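Local coordinates for hypothetical protein Atu2144 (Agrobacterium tumefaciens, PDB 2ODF) that is of unknown function but belongs to the N-formylglutamate amidohydrolase family, and so may be a zinc-dependent amidohydrolase, at residues L172-S177 / H213-G218. Numbering follows the deposited sequence.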
# COMPACT_ATOMS: atom_id res chain seq x y z
N LEU A 172 -26.06 2.96 -1.82
CA LEU A 172 -25.02 2.68 -2.80
C LEU A 172 -24.60 1.21 -2.78
O LEU A 172 -24.59 0.55 -1.73
CB LEU A 172 -23.81 3.58 -2.57
CG LEU A 172 -23.90 4.98 -3.19
CD1 LEU A 172 -25.13 5.73 -2.74
CD2 LEU A 172 -22.66 5.73 -2.83
N HIS A 173 -24.27 0.69 -3.95
CA HIS A 173 -23.89 -0.71 -4.05
C HIS A 173 -23.07 -0.91 -5.30
O HIS A 173 -23.10 -0.08 -6.20
CB HIS A 173 -25.13 -1.60 -4.05
CG HIS A 173 -26.02 -1.41 -5.23
ND1 HIS A 173 -25.80 -2.05 -6.43
CD2 HIS A 173 -27.12 -0.64 -5.40
CE1 HIS A 173 -26.73 -1.68 -7.30
NE2 HIS A 173 -27.55 -0.84 -6.69
N ASP A 174 -22.32 -2.01 -5.33
CA ASP A 174 -21.54 -2.43 -6.48
C ASP A 174 -22.28 -3.62 -7.14
O ASP A 174 -23.53 -3.61 -7.23
CB ASP A 174 -20.11 -2.76 -6.02
CG ASP A 174 -19.10 -2.73 -7.17
OD1 ASP A 174 -19.05 -3.70 -7.97
OD2 ASP A 174 -18.37 -1.73 -7.29
N ASN A 175 -21.56 -4.65 -7.55
CA ASN A 175 -22.16 -5.75 -8.33
C ASN A 175 -23.08 -6.68 -7.53
O ASN A 175 -23.69 -7.61 -8.11
CB ASN A 175 -21.08 -6.53 -9.11
CG ASN A 175 -20.09 -7.33 -8.21
OD1 ASN A 175 -20.42 -7.77 -7.08
ND2 ASN A 175 -18.87 -7.55 -8.75
N ASP A 176 -23.18 -6.45 -6.22
CA ASP A 176 -24.13 -7.12 -5.38
C ASP A 176 -25.17 -6.12 -4.88
O ASP A 176 -24.88 -5.28 -4.00
CB ASP A 176 -23.40 -7.76 -4.21
CG ASP A 176 -24.33 -8.39 -3.20
OD1 ASP A 176 -25.56 -8.51 -3.42
OD2 ASP A 176 -23.80 -8.79 -2.15
N SER A 177 -26.38 -6.23 -5.41
CA SER A 177 -27.46 -5.29 -5.07
C SER A 177 -28.47 -5.78 -4.03
O SER A 177 -29.49 -5.13 -3.83
CB SER A 177 -28.24 -4.92 -6.35
OG SER A 177 -28.93 -6.06 -6.83
N HIS A 213 -13.82 -5.88 0.67
CA HIS A 213 -14.25 -6.65 1.85
C HIS A 213 -15.55 -7.43 1.72
O HIS A 213 -15.69 -8.46 2.37
CB HIS A 213 -14.37 -5.71 3.05
CG HIS A 213 -13.10 -4.99 3.39
ND1 HIS A 213 -11.98 -5.65 3.85
CD2 HIS A 213 -12.78 -3.67 3.35
CE1 HIS A 213 -11.02 -4.76 4.07
NE2 HIS A 213 -11.47 -3.56 3.76
N ALA A 214 -16.53 -6.92 0.97
CA ALA A 214 -17.83 -7.56 0.85
C ALA A 214 -17.89 -8.52 -0.34
O ALA A 214 -18.24 -9.70 -0.20
CB ALA A 214 -18.90 -6.52 0.72
N LEU A 215 -17.54 -8.02 -1.51
CA LEU A 215 -17.75 -8.78 -2.75
C LEU A 215 -16.92 -10.09 -2.80
O LEU A 215 -17.44 -11.13 -3.20
CB LEU A 215 -17.47 -7.90 -3.96
CG LEU A 215 -18.25 -6.57 -4.11
CD1 LEU A 215 -17.96 -5.95 -5.48
CD2 LEU A 215 -19.76 -6.75 -3.84
N PRO A 216 -15.64 -10.04 -2.38
CA PRO A 216 -14.83 -11.26 -2.50
C PRO A 216 -15.31 -12.41 -1.64
O PRO A 216 -14.97 -13.54 -1.93
CB PRO A 216 -13.41 -10.80 -2.10
CG PRO A 216 -13.45 -9.31 -2.07
CD PRO A 216 -14.87 -8.93 -1.80
N ASP A 217 -16.13 -12.13 -0.61
CA ASP A 217 -16.64 -13.16 0.26
C ASP A 217 -18.16 -13.33 0.15
O ASP A 217 -18.74 -14.04 0.95
CB ASP A 217 -16.23 -12.86 1.72
CG ASP A 217 -14.81 -13.36 2.07
OD1 ASP A 217 -14.38 -14.43 1.57
OD2 ASP A 217 -14.14 -12.72 2.88
N GLY A 218 -18.81 -12.68 -0.80
CA GLY A 218 -20.25 -12.85 -1.03
C GLY A 218 -21.16 -12.29 0.04
O GLY A 218 -22.32 -12.71 0.20
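Leu215 is the single residue of 213-218 whose side chain reaches 172-177, and no hydrogen bond links the two segments, so the contact rests on van der Waals packing. Its CB points toward the loop. The first torsion sets CG anti to the carbonyl carbon, within 3.9 Å of Asn175 OD1; the second, -172°, carries CD1 out in line with the chain and leaves CD2 as the side branch. The two methyls then divide the loop between them. CD1 lies 3.5 Å from Asp174 OD1, the two side chains crossing at about a right angle, and also meets the amide end of Asn175. CD2 touches the other flank, 3.8 Å from Asp176 CB. Asn175 OD1 bridges the fork, since it is 3.5 Å from both Leu215 CD1 and Leu215 CD2.

The two carboxylates have other partners. Asp174 OD1 accepts a bond from Asn175 N at 2.7 Å, bent at 133°, on the anti side and 24° out of the carboxylate plane. Asp174 OD2 forms a salt bridge with Arg211 and a hydrogen bond with Thr207; Asp176 forms a salt bridge with Arg178, which also bonds Gly218 O. Only 172 Å² is buried, at the protein surface, where the connection from strand 169-172 to helix 178-186 packs against the one from helix 208-213 into strand 220-227, the two strands being antiparallel neighbours in the mixed sheet.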